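Helix-turn-helix transcriptional regulator (Pseudomonas aeruginosa, PDB 5XHX) probably binds DNA as a LuxR-type transcriptional regulator, the part in this structure being its N-terminal ligand-binding domain rather than the DNA-binding helix-turn-helix. Local coordinates at residues D43-L48 / I57-E62; E69-I74 / A121-T126; T126-Y131 / C142-S147. One frame throughout, in Å; residues are numbered along the deposited sequence.

Contact 1 (D43-L48 / I57-E62)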
ATOM      1  N   ASP A  43      10.945  13.628 -15.496  1.00 39.66           N
ATOM      2  CA  ASP A  43      12.385  13.846 -15.517  1.00 40.63           C
ATOM      3  C   ASP A  43      12.944  14.285 -14.175  1.00 43.63           C
ATOM      4  O   ASP A  43      14.152  14.173 -13.961  1.00 40.66           O
ATOM      5  CB  ASP A  43      12.747  14.899 -16.565  1.00 39.84           C
ATOM      6  CG  ASP A  43      12.392  14.459 -17.964  1.00 39.78           C
ATOM      7  OD1 ASP A  43      12.588  13.267 -18.264  1.00 41.65           O
ATOM      8  OD2 ASP A  43      11.901  15.297 -18.747  1.00 40.87           O
ATOM      9  N   ASN A  44      12.105  14.803 -13.286  1.00 41.36           N
ATOM     10  CA  ASN A  44      12.532  15.186 -11.950  1.00 36.75           C
ATOM     11  C   ASN A  44      11.320  15.031 -11.039  1.00 34.94           C
ATOM     12  O   ASN A  44      10.187  14.873 -11.503  1.00 29.24           O
ATOM     13  CB  ASN A  44      13.098  16.618 -11.935  1.00 41.66           C
ATOM     14  CG  ASN A  44      14.205  16.816 -10.885  1.00 50.28           C
ATOM     15  OD1 ASN A  44      14.155  16.242  -9.788  1.00 47.43           O
ATOM     16  ND2 ASN A  44      15.209  17.643 -11.219  1.00 48.97           N
ATOM     17  N   TRP A  45      11.566  15.057  -9.733  1.00 34.59           N
ATOM     18  CA  TRP A  45      10.472  14.894  -8.787  1.00 34.26           C
ATOM     19  C   TRP A  45      10.924  15.403  -7.434  1.00 32.18           C
ATOM     20  O   TRP A  45      12.123  15.478  -7.145  1.00 31.98           O
ATOM     21  CB  TRP A  45      10.013  13.434  -8.697  1.00 27.23           C
ATOM     22  CG  TRP A  45      11.125  12.484  -8.411  1.00 32.32           C
ATOM     23  CD1 TRP A  45      11.876  11.792  -9.324  1.00 34.57           C
ATOM     24  CD2 TRP A  45      11.631  12.132  -7.124  1.00 29.52           C
ATOM     25  NE1 TRP A  45      12.822  11.031  -8.670  1.00 32.44           N
ATOM     26  CE2 TRP A  45      12.695  11.229  -7.324  1.00 30.31           C
ATOM     27  CE3 TRP A  45      11.297  12.504  -5.819  1.00 33.64           C
ATOM     28  CZ2 TRP A  45      13.411  10.680  -6.270  1.00 33.21           C
ATOM     29  CZ3 TRP A  45      12.020  11.971  -4.775  1.00 31.07           C
ATOM     30  CH2 TRP A  45      13.062  11.065  -5.007  1.00 35.79           C
ATOM     31  N   ALA A  46       9.940  15.760  -6.608  1.00 28.19           N
ATOM     32  CA  ALA A  46      10.190  16.135  -5.229  1.00 27.41           C
ATOM     33  C   ALA A  46       8.954  15.782  -4.411  1.00 27.55           C
ATOM     34  O   ALA A  46       7.830  15.870  -4.906  1.00 25.53           O
ATOM     35  CB  ALA A  46      10.518  17.628  -5.109  1.00 28.60           C
ATOM     36  N   ALA A  47       9.168  15.353  -3.170  1.00 26.28           N
ATOM     37  CA  ALA A  47       8.087  15.195  -2.208  1.00 29.48           C
ATOM     38  C   ALA A  47       8.301  16.176  -1.062  1.00 25.90           C
ATOM     39  O   ALA A  47       9.403  16.257  -0.509  1.00 29.75           O
ATOM     40  CB  ALA A  47       8.012  13.757  -1.681  1.00 26.93           C
ATOM     41  N   LEU A  48       7.253  16.909  -0.699  1.00 22.90           N
ATOM     42  CA  LEU A  48       7.398  17.976   0.284  1.00 25.87           C
ATOM     43  C   LEU A  48       6.055  18.248   0.950  1.00 26.07           C
ATOM     44  O   LEU A  48       4.995  17.899   0.426  1.00 28.26           O
ATOM     45  CB  LEU A  48       7.966  19.263  -0.361  1.00 25.65           C
ATOM     46  CG  LEU A  48       7.212  20.076  -1.429  1.00 27.04           C
ATOM     47  CD1 LEU A  48       8.002  21.370  -1.799  1.00 24.58           C
ATOM     48  CD2 LEU A  48       6.945  19.259  -2.719  1.00 27.05           C
ATOM     49  N   ILE A  57      11.032  19.545   2.913  1.00 30.33           N
ATOM     50  CA  ILE A  57      11.383  18.683   1.793  1.00 33.93           C
ATOM     51  C   ILE A  57      11.652  17.288   2.338  1.00 34.98           C
ATOM     52  O   ILE A  57      12.604  17.083   3.098  1.00 30.81           O
ATOM     53  CB  ILE A  57      12.609  19.219   1.040  1.00 35.81           C
ATOM     54  CG1 ILE A  57      12.402  20.687   0.648  1.00 38.26           C
ATOM     55  CG2 ILE A  57      12.917  18.339  -0.174  1.00 36.62           C
ATOM     56  CD1 ILE A  57      11.448  20.887  -0.489  1.00 38.90           C
ATOM     57  N   LEU A  58      10.825  16.326   1.934  1.00 34.75           N
ATOM     58  CA  LEU A  58      10.994  14.946   2.380  1.00 35.65           C
ATOM     59  C   LEU A  58      12.007  14.194   1.530  1.00 32.84           C
ATOM     60  O   LEU A  58      12.846  13.454   2.065  1.00 35.76           O
ATOM     61  CB  LEU A  58       9.647  14.217   2.364  1.00 31.92           C
ATOM     62  CG  LEU A  58       8.525  14.787   3.253  1.00 31.90           C
ATOM     63  CD1 LEU A  58       7.221  13.976   3.051  1.00 31.29           C
ATOM     64  CD2 LEU A  58       8.924  14.804   4.726  1.00 30.31           C
ATOM     65  N   SER A  59      11.962  14.382   0.217  1.00 32.28           N
ATOM     66  CA  SER A  59      12.866  13.663  -0.667  1.00 33.10           C
ATOM     67  C   SER A  59      12.789  14.333  -2.026  1.00 36.29           C
ATOM     68  O   SER A  59      11.761  14.921  -2.372  1.00 33.99           O
ATOM     69  CB  SER A  59      12.483  12.170  -0.754  1.00 31.11           C
ATOM     70  OG  SER A  59      13.378  11.434  -1.569  1.00 37.73           O
ATOM     71  N   PHE A  60      13.887  14.274  -2.778  1.00 33.37           N
ATOM     72  CA  PHE A  60      13.849  14.791  -4.136  1.00 34.98           C
ATOM     73  C   PHE A  60      14.949  14.123  -4.947  1.00 38.52           C
ATOM     74  O   PHE A  60      15.907  13.578  -4.398  1.00 40.71           O
ATOM     75  CB  PHE A  60      13.938  16.331  -4.176  1.00 33.41           C
ATOM     76  CG  PHE A  60      15.236  16.898  -3.676  1.00 40.23           C
ATOM     77  CD1 PHE A  60      15.508  16.959  -2.317  1.00 41.74           C
ATOM     78  CD2 PHE A  60      16.164  17.416  -4.565  1.00 38.57           C
ATOM     79  CE1 PHE A  60      16.706  17.505  -1.855  1.00 46.14           C
ATOM     80  CE2 PHE A  60      17.359  17.963  -4.114  1.00 41.79           C
ATOM     81  CZ  PHE A  60      17.630  18.010  -2.763  1.00 46.66           C
ATOM     82  N   MET A  61      14.773  14.149  -6.268  1.00 37.67           N
ATOM     83  CA  MET A  61      15.589  13.319  -7.151  1.00 41.25           C
ATOM     84  C   MET A  61      17.078  13.614  -6.992  1.00 43.42           C
ATOM     85  O   MET A  61      17.898  12.693  -6.924  1.00 40.75           O
ATOM     86  CB  MET A  61      15.163  13.515  -8.602  1.00 35.59           C
ATOM     87  CG  MET A  61      15.899  12.586  -9.568  1.00 40.43           C
ATOM     88  SD  MET A  61      15.506  12.846 -11.295  1.00 41.29           S
ATOM     89  CE  MET A  61      16.499  14.290 -11.694  1.00 47.86           C
ATOM     90  N   GLU A  62      17.445  14.894  -6.929  1.00 44.50           N
ATOM     91  CA  GLU A  62      18.843  15.300  -6.871  1.00 49.77           C
ATOM     92  C   GLU A  62      19.388  15.371  -5.447  1.00 53.09           C
ATOM     93  O   GLU A  62      20.422  16.013  -5.227  1.00 57.92           O
ATOM     94  CB  GLU A  62      19.026  16.654  -7.564  1.00 46.65           C
ATOM     95  CG  GLU A  62      18.836  16.619  -9.066  1.00 49.96           C
ATOM     96  CD  GLU A  62      18.990  17.991  -9.709  1.00 55.74           C
ATOM     97  OE1 GLU A  62      18.089  18.396 -10.480  1.00 56.96           O
ATOM     98  OE2 GLU A  62      20.004  18.671  -9.430  1.00 53.54           O
TER
HETATM   99  O   HOH W   1      15.806  17.008  -7.804  1.00 46.43           O
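Trp45 lies with one ring face over the backbone of Phe60 and Met61, in a beta hairpin of strands 44-50 and 56-60; its portions 44-48 and 57-60 run antiparallel, 163° apart in direction. This is the tight part of the contact. Met61 CB sits 3.6 Å from the centroid of the five-membered ring, a CH-pi contact close to the ring normal, and Phe60 CA comes within 3.4 Å of Trp45 CZ3. With chi1 at 53°, CG is placed between the backbone N and the carbonyl carbon, which carries the indole over the backbone of the neighbouring segment. Ser59 OG meets the ring at its edge, in plane, while its own hydrogen bond goes to Glu63. Helix 28-36 packs on Trp45 through Arg30 and Ala33.

Further along is a classic beta bulge: Leu58 and Ser59 both face Ala47, whose O accepts from Leu58 N (2.8 Å) and, at greater length, from Ser59 N (3.3 Å). Beyond it, Leu48 and Ile57 run alongside each other in the same direction, CD1 against CD1.

Met61 spans both regimes: CB is packed on the indole, yet the residue as a whole is exposed, and its thioether, bent at chi3 (79°), runs to the rim, CE 3.3 Å from Asp43 O. The solvent side is polar. Asn44 OD1 accepts from Trp45 N at 2.8 Å, which helps fix the amide's rotation, and from a water that also accepts from Glu62 N. Beside it, Asn44 ND2 donates in its own amide plane to the anti lone pair of Glu62 OE1, 3.1 Å away.

Contact 2 (E69-I74 / A121-T126)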
ATOM      1  N   GLU A  69      27.456  18.794   0.010  1.00 76.51           N
ATOM      2  CA  GLU A  69      27.294  20.244  -0.010  1.00 79.47           C
ATOM      3  C   GLU A  69      26.021  20.649  -0.748  1.00 76.14           C
ATOM      4  O   GLU A  69      25.956  20.539  -1.975  1.00 76.34           O
ATOM      5  CB  GLU A  69      28.516  20.901  -0.653  1.00 80.55           C
ATOM      6  CG  GLU A  69      28.389  22.405  -0.897  1.00 82.56           C
ATOM      7  CD  GLU A  69      28.593  23.252   0.355  1.00 86.70           C
ATOM      8  OE1 GLU A  69      28.906  24.457   0.221  1.00 88.94           O
ATOM      9  OE2 GLU A  69      28.457  22.713   1.481  1.00 85.54           O
ATOM     10  N   PRO A  70      25.018  21.129  -0.007  1.00 76.59           N
ATOM     11  CA  PRO A  70      23.712  21.398  -0.625  1.00 71.91           C
ATOM     12  C   PRO A  70      23.762  22.583  -1.578  1.00 67.78           C
ATOM     13  O   PRO A  70      24.470  23.567  -1.349  1.00 68.97           O
ATOM     14  CB  PRO A  70      22.799  21.689   0.576  1.00 68.99           C
ATOM     15  CG  PRO A  70      23.543  21.178   1.779  1.00 73.00           C
ATOM     16  CD  PRO A  70      24.992  21.360   1.448  1.00 74.86           C
ATOM     17  N   ASP A  71      23.004  22.468  -2.660  1.00 61.51           N
ATOM     18  CA  ASP A  71      22.785  23.577  -3.578  1.00 56.18           C
ATOM     19  C   ASP A  71      22.126  24.734  -2.829  1.00 54.91           C
ATOM     20  O   ASP A  71      21.074  24.535  -2.199  1.00 54.91           O
ATOM     21  CB  ASP A  71      21.916  23.100  -4.743  1.00 50.28           C
ATOM     22  CG  ASP A  71      21.525  24.215  -5.710  1.00 53.56           C
ATOM     23  OD1 ASP A  71      22.107  25.320  -5.672  1.00 54.69           O
ATOM     24  OD2 ASP A  71      20.615  23.974  -6.533  1.00 56.99           O
ATOM     25  N   PRO A  72      22.716  25.935  -2.837  1.00 55.80           N
ATOM     26  CA  PRO A  72      22.055  27.079  -2.191  1.00 50.46           C
ATOM     27  C   PRO A  72      20.677  27.396  -2.750  1.00 44.08           C
ATOM     28  O   PRO A  72      19.930  28.141  -2.104  1.00 43.44           O
ATOM     29  CB  PRO A  72      23.039  28.235  -2.433  1.00 51.27           C
ATOM     30  CG  PRO A  72      23.927  27.765  -3.563  1.00 52.07           C
ATOM     31  CD  PRO A  72      24.052  26.292  -3.341  1.00 54.58           C
ATOM     32  N   LEU A  73      20.319  26.865  -3.926  1.00 39.98           N
ATOM     33  CA  LEU A  73      18.973  27.053  -4.453  1.00 44.19           C
ATOM     34  C   LEU A  73      17.919  26.356  -3.603  1.00 38.98           C
ATOM     35  O   LEU A  73      16.787  26.838  -3.524  1.00 37.24           O
ATOM     36  CB  LEU A  73      18.884  26.541  -5.887  1.00 47.51           C
ATOM     37  CG  LEU A  73      18.994  27.583  -6.985  1.00 47.77           C
ATOM     38  CD1 LEU A  73      18.877  26.914  -8.353  1.00 46.26           C
ATOM     39  CD2 LEU A  73      17.900  28.615  -6.776  1.00 47.06           C
ATOM     40  N   ILE A  74      18.258  25.223  -2.985  1.00 39.60           N
ATOM     41  CA  ILE A  74      17.289  24.534  -2.134  1.00 40.91           C
ATOM     42  C   ILE A  74      16.979  25.377  -0.903  1.00 39.83           C
ATOM     43  O   ILE A  74      15.814  25.566  -0.536  1.00 33.96           O
ATOM     44  CB  ILE A  74      17.807  23.143  -1.734  1.00 38.92           C
ATOM     45  CG1 ILE A  74      18.066  22.278  -2.974  1.00 49.00           C
ATOM     46  CG2 ILE A  74      16.822  22.475  -0.786  1.00 40.81           C
ATOM     47  CD1 ILE A  74      16.819  21.908  -3.752  1.00 47.41           C
ATOM     48  N   ALA A 121      13.604  26.877 -13.504  1.00 37.09           N
ATOM     49  CA  ALA A 121      14.391  26.565 -14.691  1.00 40.71           C
ATOM     50  C   ALA A 121      15.384  25.445 -14.425  1.00 42.08           C
ATOM     51  O   ALA A 121      15.625  24.609 -15.304  1.00 45.56           O
ATOM     52  CB  ALA A 121      15.116  27.821 -15.185  1.00 45.85           C
ATOM     53  N   HIS A 122      15.926  25.369 -13.212  1.00 37.78           N
ATOM     54  CA  HIS A 122      16.889  24.315 -12.934  1.00 44.31           C
ATOM     55  C   HIS A 122      16.226  22.993 -12.545  1.00 45.82           C
ATOM     56  O   HIS A 122      16.566  21.941 -13.099  1.00 43.15           O
ATOM     57  CB  HIS A 122      17.854  24.760 -11.832  1.00 43.56           C
ATOM     58  CG  HIS A 122      18.936  23.765 -11.555  1.00 49.85           C
ATOM     59  ND1 HIS A 122      18.780  22.720 -10.668  1.00 54.11           N
ATOM     60  CD2 HIS A 122      20.181  23.637 -12.072  1.00 51.98           C
ATOM     61  CE1 HIS A 122      19.888  22.002 -10.638  1.00 54.07           C
ATOM     62  NE2 HIS A 122      20.756  22.540 -11.476  1.00 53.92           N
ATOM     63  N   TYR A 123      15.279  23.023 -11.602  1.00 40.38           N
ATOM     64  CA  TYR A 123      14.775  21.791 -11.000  1.00 43.47           C
ATOM     65  C   TYR A 123      13.557  21.204 -11.700  1.00 43.93           C
ATOM     66  O   TYR A 123      13.276  20.015 -11.514  1.00 46.48           O
ATOM     67  CB  TYR A 123      14.440  22.026  -9.520  1.00 43.55           C
ATOM     68  CG  TYR A 123      15.689  22.065  -8.671  1.00 44.42           C
ATOM     69  CD1 TYR A 123      16.340  20.883  -8.309  1.00 47.73           C
ATOM     70  CD2 TYR A 123      16.239  23.271  -8.259  1.00 45.76           C
ATOM     71  CE1 TYR A 123      17.496  20.905  -7.544  1.00 49.07           C
ATOM     72  CE2 TYR A 123      17.401  23.305  -7.489  1.00 47.40           C
ATOM     73  CZ  TYR A 123      18.022  22.119  -7.137  1.00 49.80           C
ATOM     74  OH  TYR A 123      19.176  22.139  -6.377  1.00 59.90           O
ATOM     75  N   VAL A 124      12.832  21.995 -12.489  1.00 40.15           N
ATOM     76  CA  VAL A 124      11.591  21.573 -13.130  1.00 41.79           C
ATOM     77  C   VAL A 124      11.707  21.625 -14.651  1.00 42.21           C
ATOM     78  O   VAL A 124      11.307  20.687 -15.352  1.00 38.28           O
ATOM     79  CB  VAL A 124      10.396  22.424 -12.642  1.00 36.45           C
ATOM     80  CG1 VAL A 124       9.102  21.911 -13.242  1.00 37.11           C
ATOM     81  CG2 VAL A 124      10.330  22.404 -11.116  1.00 32.89           C
ATOM     82  N   VAL A 125      12.256  22.725 -15.177  1.00 40.38           N
ATOM     83  CA  VAL A 125      12.675  22.914 -16.565  1.00 39.81           C
ATOM     84  C   VAL A 125      11.497  23.316 -17.446  1.00 38.61           C
ATOM     85  O   VAL A 125      11.458  24.447 -17.936  1.00 42.39           O
ATOM     86  CB  VAL A 125      13.404  21.678 -17.134  1.00 41.90           C
ATOM     87  CG1 VAL A 125      13.936  21.980 -18.537  1.00 43.73           C
ATOM     88  CG2 VAL A 125      14.544  21.263 -16.215  1.00 45.29           C
ATOM     89  N   THR A 126      10.525  22.419 -17.669  1.00 34.09           N
ATOM     90  CA  THR A 126       9.467  22.781 -18.614  1.00 36.61           C
ATOM     91  C   THR A 126       8.043  22.671 -18.071  1.00 35.24           C
ATOM     92  O   THR A 126       7.305  23.661 -18.101  1.00 33.56           O
ATOM     93  CB  THR A 126       9.580  21.939 -19.894  1.00 37.00           C
ATOM     94  OG1 THR A 126      10.811  22.246 -20.562  1.00 40.09           O
ATOM     95  CG2 THR A 126       8.432  22.242 -20.828  1.00 37.81           C
TER
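Tyr123, near the end of helix 114-123, points its phenol at Asp71, the N-cap residue of helix 72-81. The polar interaction comes first: Tyr123 OH donates to Asp71 OD2, the two side chains arriving from opposite directions with carboxylate and ring planes only 25° apart. The modelled OH to OD2 separation of 2.3 Å is too short to be taken literally. With CG anti to the backbone N (chi1 175°), the Asp71 carboxylate is held where OD2 faces Tyr123 and OD1 can cap the helix, accepting from Leu73 N at 2.9 Å; that N-H reaches it from above the carboxylate plane.

The apolar contacts are modest, in keeping with a buried surface of just 184 Å². Leu73 CB meets the ring edge at CE2 (3.9 Å), while the Ile74 side chain runs at about a right angle to that of Tyr123 and brings CD1 to 3.6 Å from Tyr123 CZ.

Aromatic packing comes from the tyrosine's own helix: His122 ND1 lies 3.4 Å above the centre of the Tyr123 ring, and the ring of Tyr119 stacks with that of Tyr123.

The capping bond is sound; the phenol bond is probable but of doubtful length. If its geometry is roughly right, Asp71 links the two helices, and both donors would probably ease its negative charge.

Contact 3 (T126-Y131 / C142-S147)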
ATOM      1  N   THR A 126      10.525  22.419 -17.669  1.00 34.09           N
ATOM      2  CA  THR A 126       9.467  22.781 -18.614  1.00 36.61           C
ATOM      3  C   THR A 126       8.043  22.671 -18.071  1.00 35.24           C
ATOM      4  O   THR A 126       7.305  23.661 -18.101  1.00 33.56           O
ATOM      5  CB  THR A 126       9.580  21.939 -19.894  1.00 37.00           C
ATOM      6  OG1 THR A 126      10.811  22.246 -20.562  1.00 40.09           O
ATOM      7  CG2 THR A 126       8.432  22.242 -20.828  1.00 37.81           C
ATOM      8  N   ASP A 127       7.624  21.485 -17.615  1.00 33.04           N
ATOM      9  CA  ASP A 127       6.250  21.279 -17.168  1.00 30.54           C
ATOM     10  C   ASP A 127       6.250  20.589 -15.814  1.00 27.21           C
ATOM     11  O   ASP A 127       7.239  19.982 -15.401  1.00 28.38           O
ATOM     12  CB  ASP A 127       5.437  20.448 -18.186  1.00 28.37           C
ATOM     13  CG  ASP A 127       3.929  20.681 -18.077  1.00 32.63           C
ATOM     14  OD1 ASP A 127       3.471  21.518 -17.251  1.00 30.81           O
ATOM     15  OD2 ASP A 127       3.193  20.027 -18.835  1.00 28.44           O
ATOM     16  N   GLU A 128       5.117  20.678 -15.123  1.00 27.70           N
ATOM     17  CA  GLU A 128       5.028  20.115 -13.787  1.00 25.65           C
ATOM     18  C   GLU A 128       3.599  19.675 -13.518  1.00 23.94           C
ATOM     19  O   GLU A 128       2.651  20.348 -13.932  1.00 24.01           O
ATOM     20  CB  GLU A 128       5.457  21.137 -12.718  1.00 24.48           C
ATOM     21  CG  GLU A 128       5.799  20.516 -11.374  1.00 23.36           C
ATOM     22  CD  GLU A 128       6.224  21.549 -10.322  1.00 30.12           C
ATOM     23  OE1 GLU A 128       6.227  21.214  -9.103  1.00 27.29           O
ATOM     24  OE2 GLU A 128       6.532  22.695 -10.715  1.00 24.61           O
ATOM     25  N   VAL A 129       3.453  18.564 -12.793  1.00 24.18           N
ATOM     26  CA  VAL A 129       2.187  18.238 -12.147  1.00 25.10           C
ATOM     27  C   VAL A 129       2.493  17.939 -10.695  1.00 22.69           C
ATOM     28  O   VAL A 129       3.622  17.630 -10.329  1.00 23.51           O
ATOM     29  CB  VAL A 129       1.446  17.035 -12.776  1.00 27.25           C
ATOM     30  CG1 VAL A 129       1.147  17.287 -14.230  1.00 21.73           C
ATOM     31  CG2 VAL A 129       2.272  15.744 -12.585  1.00 25.26           C
ATOM     32  N   GLN A 130       1.454  17.994  -9.875  1.00 23.77           N
ATOM     33  CA  GLN A 130       1.611  17.721  -8.458  1.00 26.13           C
ATOM     34  C   GLN A 130       0.358  17.028  -7.943  1.00 24.06           C
ATOM     35  O   GLN A 130      -0.754  17.494  -8.200  1.00 22.55           O
ATOM     36  CB  GLN A 130       1.857  19.036  -7.706  1.00 22.77           C
ATOM     37  CG  GLN A 130       2.320  18.916  -6.293  1.00 32.56           C
ATOM     38  CD  GLN A 130       2.652  20.278  -5.713  1.00 26.15           C
ATOM     39  OE1 GLN A 130       3.803  20.713  -5.733  1.00 30.66           O
ATOM     40  NE2 GLN A 130       1.636  20.974  -5.257  1.00 25.60           N
ATOM     41  N   TYR A 131       0.543  15.952  -7.182  1.00 23.89           N
ATOM     42  CA  TYR A 131      -0.518  15.427  -6.325  1.00 24.72           C
ATOM     43  C   TYR A 131      -0.473  16.141  -4.978  1.00 23.16           C
ATOM     44  O   TYR A 131       0.578  16.159  -4.332  1.00 24.00           O
ATOM     45  CB  TYR A 131      -0.350  13.923  -6.099  1.00 22.50           C
ATOM     46  CG  TYR A 131      -0.616  13.032  -7.307  1.00 23.23           C
ATOM     47  CD1 TYR A 131      -1.905  12.575  -7.601  1.00 23.62           C
ATOM     48  CD2 TYR A 131       0.427  12.628  -8.126  1.00 24.43           C
ATOM     49  CE1 TYR A 131      -2.134  11.727  -8.697  1.00 24.27           C
ATOM     50  CE2 TYR A 131       0.218  11.790  -9.203  1.00 23.52           C
ATOM     51  CZ  TYR A 131      -1.058  11.342  -9.482  1.00 23.72           C
ATOM     52  OH  TYR A 131      -1.246  10.513 -10.549  1.00 24.19           O
ATOM     53  N   CYS A 142       2.716  16.945  -0.820  1.00 25.20           N
ATOM     54  CA  CYS A 142       2.707  17.127  -2.266  1.00 25.00           C
ATOM     55  C   CYS A 142       3.782  16.279  -2.914  1.00 24.70           C
ATOM     56  O   CYS A 142       4.911  16.193  -2.416  1.00 26.27           O
ATOM     57  CB  CYS A 142       2.927  18.587  -2.646  1.00 27.65           C
ATOM     58  SG  CYS A 142       1.667  19.682  -1.997  1.00 27.37           S
ATOM     59  N   LEU A 143       3.424  15.660  -4.027  1.00 20.04           N
ATOM     60  CA  LEU A 143       4.372  14.951  -4.865  1.00 24.28           C
ATOM     61  C   LEU A 143       4.413  15.709  -6.178  1.00 26.73           C
ATOM     62  O   LEU A 143       3.438  15.704  -6.934  1.00 23.25           O
ATOM     63  CB  LEU A 143       3.979  13.485  -5.080  1.00 27.71           C
ATOM     64  CG  LEU A 143       4.833  12.808  -6.163  1.00 29.31           C
ATOM     65  CD1 LEU A 143       6.325  12.774  -5.754  1.00 26.02           C
ATOM     66  CD2 LEU A 143       4.298  11.412  -6.454  1.00 29.48           C
ATOM     67  N   SER A 144       5.532  16.379  -6.427  1.00 25.50           N
ATOM     68  CA  SER A 144       5.728  17.120  -7.661  1.00 26.71           C
ATOM     69  C   SER A 144       6.440  16.226  -8.660  1.00 27.23           C
ATOM     70  O   SER A 144       7.409  15.554  -8.308  1.00 28.64           O
ATOM     71  CB  SER A 144       6.563  18.384  -7.403  1.00 31.80           C
ATOM     72  OG  SER A 144       7.297  18.715  -8.576  1.00 39.82           O
ATOM     73  N   LEU A 145       5.945  16.201  -9.892  1.00 26.47           N
ATOM     74  CA  LEU A 145       6.582  15.470 -10.980  1.00 30.38           C
ATOM     75  C   LEU A 145       6.866  16.480 -12.078  1.00 28.71           C
ATOM     76  O   LEU A 145       5.934  17.105 -12.601  1.00 28.61           O
ATOM     77  CB  LEU A 145       5.686  14.343 -11.509  1.00 29.96           C
ATOM     78  CG  LEU A 145       5.101  13.356 -10.497  1.00 30.34           C
ATOM     79  CD1 LEU A 145       4.084  12.444 -11.200  1.00 31.27           C
ATOM     80  CD2 LEU A 145       6.183  12.535  -9.836  1.00 25.32           C
ATOM     81  N   GLY A 146       8.139  16.660 -12.408  1.00 31.55           N
ATOM     82  CA  GLY A 146       8.508  17.631 -13.426  1.00 31.44           C
ATOM     83  C   GLY A 146       8.935  16.968 -14.719  1.00 33.03           C
ATOM     84  O   GLY A 146       9.347  15.806 -14.709  1.00 33.22           O
ATOM     85  N   SER A 147       8.828  17.686 -15.839  1.00 33.53           N
ATOM     86  CA  SER A 147       9.270  17.186 -17.134  1.00 34.39           C
ATOM     87  C   SER A 147      10.023  18.283 -17.871  1.00 40.29           C
ATOM     88  O   SER A 147       9.665  19.462 -17.778  1.00 35.87           O
ATOM     89  CB  SER A 147       8.095  16.723 -17.998  1.00 35.22           C
ATOM     90  OG  SER A 147       8.532  16.084 -19.194  1.00 38.99           O
TER
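Strands 127-134 and 140-147 form a buried antiparallel hairpin in the interior of the five-stranded sheet, with 44-50 bordering it on one side and 98-101 on the other. Segments 127-131 and 142-147 run 160° apart in direction, and hydrogen-bonded pairs alternate regularly with non-hydrogen-bonded ones. Val129 and Leu145 exchange two bonds, the shorter from Leu145 N to Val129 O (2.8 Å, nearly straight at 177°). At the open end Thr126 and Asp127 both face Ser147, a classic beta bulge; Ser147 O accepts from Asp127 N at 2.9 Å and only weakly from Thr126 N.

The two faces differ, as expected of the alpha-beta-alpha sandwich of LuxR-type ligand-binding domains. On the face of Val129, Tyr131, Leu143 and Leu145 the packing is mainly apolar, Val129 CG2 lying on Leu145 CB (3.8 Å) under helices 28-36 and 153-173; Asp127, bonded to His101, and Ser147, bonded to Pro41 O, form its polar end. On the other face, next to Phe87 of helix 86-92, Glu128 reaches across with CG anti to its amide nitrogen (chi1 -162°) and an extended chain. Ser144 OG donates to Glu128 OE1 at 2.8 Å, from above the carboxylate plane, about 38° out of it. The Gln130 amide packs against Cys142, CD on CB and NE2 3.5 Å from SG, with NE2 hydrogen-bonding to Asn132 OD1.

Overall arrangement
Along the chain the contacts come in the order 1, 2, 3, each complete in sequence before the next begins, apart from Thr126, which contacts 2 and 3 share. Contacts 1 and 3, centres about 10 Å apart, are the two hairpins of one antiparallel sheet, joined edge to edge where strand 44-50 borders 140-147: Ala46 O and Leu48 O probably accept from Ser144 N and Cys142 N. Contact 2 stands off the sheet, its centre about 11 Å from that of contact 1 and 14 Å from that of contact 3. It joins helices 72-81 and 114-123; the first follows strand 56-60 and the second leads into strand 127-134. Phe60 touches Ile74, so the helical layer rests directly on the sheet of this probable sensor domain.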